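Long-range contacts in BfpC (Escherichia coli, PDB 3VHJ), which is an essential membrane protein of type IV pilus biogenesis, represented by its N-terminal cytoplasmic domain: residues A[16-22]-A[71-77]; A[45-50]-A[159-164]. The protein carries 1 engineered substitution. All coordinates share one frame; numbering follows the deposited sequence.

Contact 1 of 2, residues A[16-22]-A[71-77]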
# COMPACT_ATOMS: atom_id res chain seq x y z
N TYR A 16 -2.16 -9.86 4.46
CA TYR A 16 -1.24 -8.75 4.27
C TYR A 16 -1.67 -7.51 5.03
O TYR A 16 -2.86 -7.24 5.16
CB TYR A 16 -1.17 -8.35 2.80
CG TYR A 16 -0.73 -9.44 1.86
CD1 TYR A 16 0.61 -9.64 1.59
CD2 TYR A 16 -1.67 -10.25 1.22
CE1 TYR A 16 1.03 -10.62 0.69
CE2 TYR A 16 -1.27 -11.23 0.31
CZ TYR A 16 0.08 -11.41 0.05
OH TYR A 16 0.50 -12.35 -0.86
N ALA A 17 -0.68 -6.75 5.48
CA ALA A 17 -0.94 -5.51 6.18
C ALA A 17 -1.17 -4.47 5.08
O ALA A 17 -0.33 -4.31 4.19
CB ALA A 17 0.28 -5.11 7.02
N VAL A 18 -2.31 -3.79 5.13
CA VAL A 18 -2.63 -2.75 4.16
C VAL A 18 -2.99 -1.47 4.90
O VAL A 18 -3.14 -1.47 6.12
CB VAL A 18 -3.82 -3.17 3.24
CG1 VAL A 18 -3.44 -4.39 2.41
CG2 VAL A 18 -5.05 -3.49 4.08
N ASN A 19 -3.13 -0.37 4.16
CA ASN A 19 -3.46 0.92 4.74
C ASN A 19 -2.36 1.41 5.68
O ASN A 19 -2.63 1.95 6.75
CB ASN A 19 -4.78 0.86 5.52
CG ASN A 19 -5.39 2.23 5.74
OD1 ASN A 19 -5.94 2.83 4.82
ND2 ASN A 19 -5.28 2.74 6.96
N LEU A 20 -1.12 1.22 5.27
CA LEU A 20 0.02 1.68 6.06
C LEU A 20 0.35 3.10 5.64
O LEU A 20 -0.08 3.55 4.58
CB LEU A 20 1.24 0.79 5.80
CG LEU A 20 1.11 -0.67 6.25
CD1 LEU A 20 2.00 -1.53 5.39
CD2 LEU A 20 1.49 -0.80 7.71
N LEU A 21 1.08 3.82 6.48
CA LEU A 21 1.49 5.18 6.16
C LEU A 21 2.87 5.06 5.53
O LEU A 21 3.82 4.71 6.22
CB LEU A 21 1.58 6.04 7.42
CG LEU A 21 2.08 7.48 7.24
CD1 LEU A 21 1.12 8.24 6.33
CD2 LEU A 21 2.17 8.15 8.60
N TRP A 22 2.97 5.34 4.24
CA TRP A 22 4.24 5.23 3.53
C TRP A 22 4.93 6.57 3.35
O TRP A 22 4.29 7.59 3.15
CB TRP A 22 4.03 4.60 2.15
CG TRP A 22 3.58 3.17 2.20
CD1 TRP A 22 2.31 2.72 2.35
CD2 TRP A 22 4.42 2.02 2.12
NE1 TRP A 22 2.29 1.34 2.36
CE2 TRP A 22 3.58 0.89 2.23
CE3 TRP A 22 5.80 1.83 1.98
CZ2 TRP A 22 4.08 -0.42 2.19
CZ3 TRP A 22 6.29 0.53 1.94
CH2 TRP A 22 5.43 -0.58 2.05
N GLN A 71 3.45 -9.13 10.15
CA GLN A 71 2.58 -9.13 8.98
C GLN A 71 3.34 -8.62 7.77
O GLN A 71 4.10 -7.65 7.86
CB GLN A 71 1.36 -8.24 9.19
CG GLN A 71 0.44 -8.69 10.31
CD GLN A 71 -0.60 -7.64 10.64
OE1 GLN A 71 -0.41 -6.46 10.36
NE2 GLN A 71 -1.69 -8.07 11.27
N VAL A 72 3.16 -9.29 6.64
CA VAL A 72 3.80 -8.88 5.40
C VAL A 72 2.97 -7.74 4.83
O VAL A 72 1.75 -7.85 4.71
CB VAL A 72 3.82 -10.02 4.35
CG1 VAL A 72 4.47 -9.53 3.06
CG2 VAL A 72 4.54 -11.23 4.92
N THR A 73 3.62 -6.63 4.48
CA THR A 73 2.90 -5.50 3.91
C THR A 73 2.64 -5.82 2.44
O THR A 73 3.54 -6.27 1.71
CB THR A 73 3.69 -4.19 4.04
OG1 THR A 73 4.83 -4.22 3.17
CG2 THR A 73 4.16 -3.99 5.48
N LEU A 74 1.40 -5.61 2.02
CA LEU A 74 1.00 -5.90 0.65
C LEU A 74 1.85 -5.18 -0.39
O LEU A 74 2.38 -5.80 -1.30
CB LEU A 74 -0.47 -5.53 0.44
CG LEU A 74 -0.96 -5.71 -1.00
CD1 LEU A 74 -0.84 -7.18 -1.39
CD2 LEU A 74 -2.39 -5.23 -1.13
N LEU A 75 1.99 -3.86 -0.25
CA LEU A 75 2.75 -3.10 -1.22
C LEU A 75 4.18 -3.56 -1.40
O LEU A 75 4.73 -3.46 -2.50
CB LEU A 75 2.69 -1.61 -0.90
CG LEU A 75 1.49 -0.86 -1.52
CD1 LEU A 75 1.68 -0.78 -3.04
CD2 LEU A 75 0.18 -1.57 -1.19
N SER A 76 4.81 -4.07 -0.34
CA SER A 76 6.19 -4.54 -0.46
C SER A 76 6.23 -5.84 -1.26
O SER A 76 7.24 -6.16 -1.89
CB SER A 76 6.80 -4.78 0.92
OG SER A 76 6.26 -5.94 1.54
N ALA A 77 5.13 -6.58 -1.22
CA ALA A 77 5.03 -7.87 -1.90
C ALA A 77 4.68 -7.77 -3.38
O ALA A 77 4.81 -8.75 -4.11
CB ALA A 77 4.01 -8.76 -1.18
O HOH W 1 0.75 -2.51 2.14

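Contact 2 of 2, residues A[45-50]-A[159-164]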
# COMPACT_ATOMS: atom_id res chain seq x y z
N LYS A 45 5.04 1.94 16.80
CA LYS A 45 6.27 1.18 16.95
C LYS A 45 6.41 0.17 15.82
O LYS A 45 7.38 -0.58 15.76
CB LYS A 45 6.29 0.43 18.28
CG LYS A 45 6.20 1.29 19.52
CD LYS A 45 6.55 0.48 20.77
CE LYS A 45 5.58 -0.67 21.01
NZ LYS A 45 4.23 -0.18 21.42
N LEU A 46 5.42 0.15 14.93
CA LEU A 46 5.41 -0.79 13.81
C LEU A 46 5.93 -0.16 12.53
O LEU A 46 5.46 0.90 12.11
CB LEU A 46 3.98 -1.30 13.58
CG LEU A 46 3.38 -2.09 14.74
CD1 LEU A 46 1.93 -2.44 14.42
CD2 LEU A 46 4.19 -3.36 14.99
N TYR A 47 6.90 -0.81 11.90
CA TYR A 47 7.47 -0.26 10.68
C TYR A 47 8.10 -1.32 9.79
O TYR A 47 8.25 -2.47 10.16
CB TYR A 47 8.55 0.76 11.03
CG TYR A 47 9.77 0.11 11.63
CD1 TYR A 47 9.83 -0.19 12.99
CD2 TYR A 47 10.85 -0.27 10.83
CE1 TYR A 47 10.93 -0.84 13.54
CE2 TYR A 47 11.95 -0.92 11.36
CZ TYR A 47 11.99 -1.21 12.71
OH TYR A 47 13.07 -1.88 13.23
N SER A 48 8.48 -0.88 8.60
CA SER A 48 9.14 -1.74 7.64
C SER A 48 9.86 -0.83 6.67
O SER A 48 9.31 0.18 6.23
CB SER A 48 8.13 -2.61 6.90
OG SER A 48 8.80 -3.41 5.94
N VAL A 49 11.10 -1.16 6.36
CA VAL A 49 11.86 -0.37 5.41
C VAL A 49 12.02 -1.24 4.19
O VAL A 49 12.38 -2.41 4.30
CB VAL A 49 13.26 -0.00 5.96
CG1 VAL A 49 14.05 0.75 4.89
CG2 VAL A 49 13.12 0.86 7.20
N ILE A 50 11.70 -0.70 3.02
CA ILE A 50 11.85 -1.48 1.81
C ILE A 50 12.76 -0.74 0.85
O ILE A 50 12.71 0.49 0.75
CB ILE A 50 10.49 -1.77 1.13
CG1 ILE A 50 9.90 -0.50 0.55
CG2 ILE A 50 9.53 -2.36 2.15
CD1 ILE A 50 8.66 -0.74 -0.28
N LYS A 159 8.08 -7.70 2.80
CA LYS A 159 8.80 -7.39 4.02
C LYS A 159 7.78 -7.33 5.15
O LYS A 159 6.68 -6.78 4.97
CB LYS A 159 9.51 -6.03 3.89
CG LYS A 159 10.49 -5.93 2.72
CD LYS A 159 11.71 -6.83 2.92
CE LYS A 159 12.53 -6.42 4.14
NZ LYS A 159 13.06 -5.03 4.01
N LYS A 160 8.13 -7.89 6.29
CA LYS A 160 7.22 -7.92 7.43
C LYS A 160 7.35 -6.71 8.34
O LYS A 160 8.41 -6.08 8.43
CB LYS A 160 7.46 -9.18 8.26
CG LYS A 160 7.19 -10.49 7.53
CD LYS A 160 7.52 -11.67 8.43
CE LYS A 160 7.14 -13.00 7.79
NZ LYS A 160 7.87 -13.21 6.52
N LEU A 161 6.26 -6.38 9.03
CA LEU A 161 6.28 -5.27 9.97
C LEU A 161 7.17 -5.67 11.14
O LEU A 161 7.11 -6.80 11.62
CB LEU A 161 4.87 -4.98 10.48
CG LEU A 161 3.89 -4.35 9.48
CD1 LEU A 161 2.53 -4.12 10.14
CD2 LEU A 161 4.46 -3.04 8.99
N LYS A 162 8.02 -4.74 11.57
CA LYS A 162 8.91 -4.98 12.70
C LYS A 162 8.41 -4.06 13.81
O LYS A 162 7.69 -3.10 13.54
CB LYS A 162 10.36 -4.64 12.33
CG LYS A 162 10.89 -5.49 11.17
CD LYS A 162 12.25 -5.02 10.67
CE LYS A 162 13.39 -5.43 11.61
NZ LYS A 162 13.30 -4.77 12.94
N GLU A 163 8.79 -4.33 15.05
CA GLU A 163 8.32 -3.50 16.15
C GLU A 163 9.45 -2.83 16.92
O GLU A 163 10.54 -3.38 17.05
CB GLU A 163 7.46 -4.35 17.08
CG GLU A 163 6.79 -3.59 18.21
CD GLU A 163 5.53 -4.28 18.69
OE1 GLU A 163 5.51 -5.53 18.73
OE2 GLU A 163 4.56 -3.58 19.04
N LYS A 164 9.17 -1.63 17.43
CA LYS A 164 10.10 -0.82 18.21
C LYS A 164 11.00 0.03 17.32
O LYS A 164 10.82 1.27 17.35
CB LYS A 164 10.96 -1.71 19.11
CG LYS A 164 10.17 -2.53 20.11
CD LYS A 164 11.04 -3.55 20.84
CE LYS A 164 12.12 -2.89 21.69
NZ LYS A 164 13.14 -2.20 20.86
O HOH W 2 10.65 -5.59 7.16
O HOH W 3 7.10 -4.00 4.15

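Contact 1 of 2, residues A[16-22]-A[71-77]
Tyr16 and Ala17 end a strand that runs parallel to Val72 and Thr73. Ala17 N donates to Val72 O at 2.8 Å, a nearly straight bond (163° at the hydrogen), and Ala17 O accepts from Leu74 N at 3.1 Å, gripping both polar backbone atoms of Ala17. A water continues the pairing past the strand: it donates to Ala17 O (2.9 Å) and accepts from Leu75 N (3.0 Å), linking the strand end to the start of residues 74-77, and it lies in plane at the edge of the Trp22 indole.

Tyr16 CB lies 3.7 Å from Leu74 CB. Chi1 of -59° puts CG beside the backbone N, and Leu74 CD1 comes over one ring face, nearest CG and CD2, as a CH-pi contact, 4.0 Å from the centroid and displaced toward the rim. CD1 of the ring runs past Val72 CG1, with Val72 O near the ring plane at the edge; CE1, further out, meets Ala77 CB at 4.0 Å. The side chain also touches Leu155. Leu74 lays CB and CD2 against Val18 CG1.

Beyond the turn at residues 18-20, Leu20 CD1 presses tightly on Thr73 CG2, and Trp22 CZ2 rests 3.6 Å from Leu75 CB. Ser76 OG folds back within 71-77 to donate to Thr73 O.

Asp110 of strand 107-113 accepts from Leu20 N and Trp22 NE1 with one carboxylate oxygen and from Asn19 N with the other, pinning the bend between strands 14-17 and 21-23. Strand 14-17 is the middle of a small mixed sheet, parallel to 72-73 and antiparallel to 8-11, whose Ile11 packs on Tyr16 and Leu74, while Leu97 and Ile99 of strand 96-101 meet Leu74 and Leu75.

Contact 2 of 2, residues A[45-50]-A[159-164]
Strand 162-163, at one edge of a four-stranded antiparallel sheet, pairs here with strand 46-52, with Tyr47 and Lys162 as the hydrogen-bonded pair: Tyr47 N reaches Lys162 O at 2.9 Å, and Lys162 N reaches Tyr47 O at 2.7 Å. On the face these two share, Lys162 CB lies over the phenol ring, 4.1 Å from its centroid. The lysine chain then bends twice (chi3 76°, chi4 -65°), curling NZ back to donate to Tyr47 OH at 2.9 Å. The Tyr47 side chain also touches Leu35 and Leu39 of helix 31-42.

Leu46 and Glu163 form the non-hydrogen-bonded pair on the other face of the antiparallel sheet, where Leu46 CD2 touches Glu163 CB. Glu163 OE2 takes its salt bridge from Lys63, with Lys45 NZ farther off. Lys164 N closes this end by donating to Lys45 O, a bent bond of 2.7 Å.

Toward residue 159, two waters bridge Ser48 OG to backbone carbonyls, one donating to Lys160 O and the other to Lys159 O. Lys159, bent at three successive torsions, carries NZ round to donate to Val49 O at 2.7 Å, while its CG packs on Ile50 CG2.

Contact 1 lies near the centre of the domain and is largely buried, with none of its touching residues fully exposed; contact 2 stands farther out and includes several exposed lysines. Both rest on strand pairing, but it is parallel and brief in 16-22 with 71-77, giving way at once to apolar packing, and antiparallel in 45-50 with 159-164, where lysine amines bind a phenol and a carbonyl. The two meet directly: 159-164 runs beside 71-77, with probable hydrogen bonds from Leu161 N to Gln71 O and from Lys159 N to Ser76 OG, and Leu161 packs on Thr73. Trp22 also touches Ile50, although strand 55-60 lies between 21-23 and 46-52 in their common sheet.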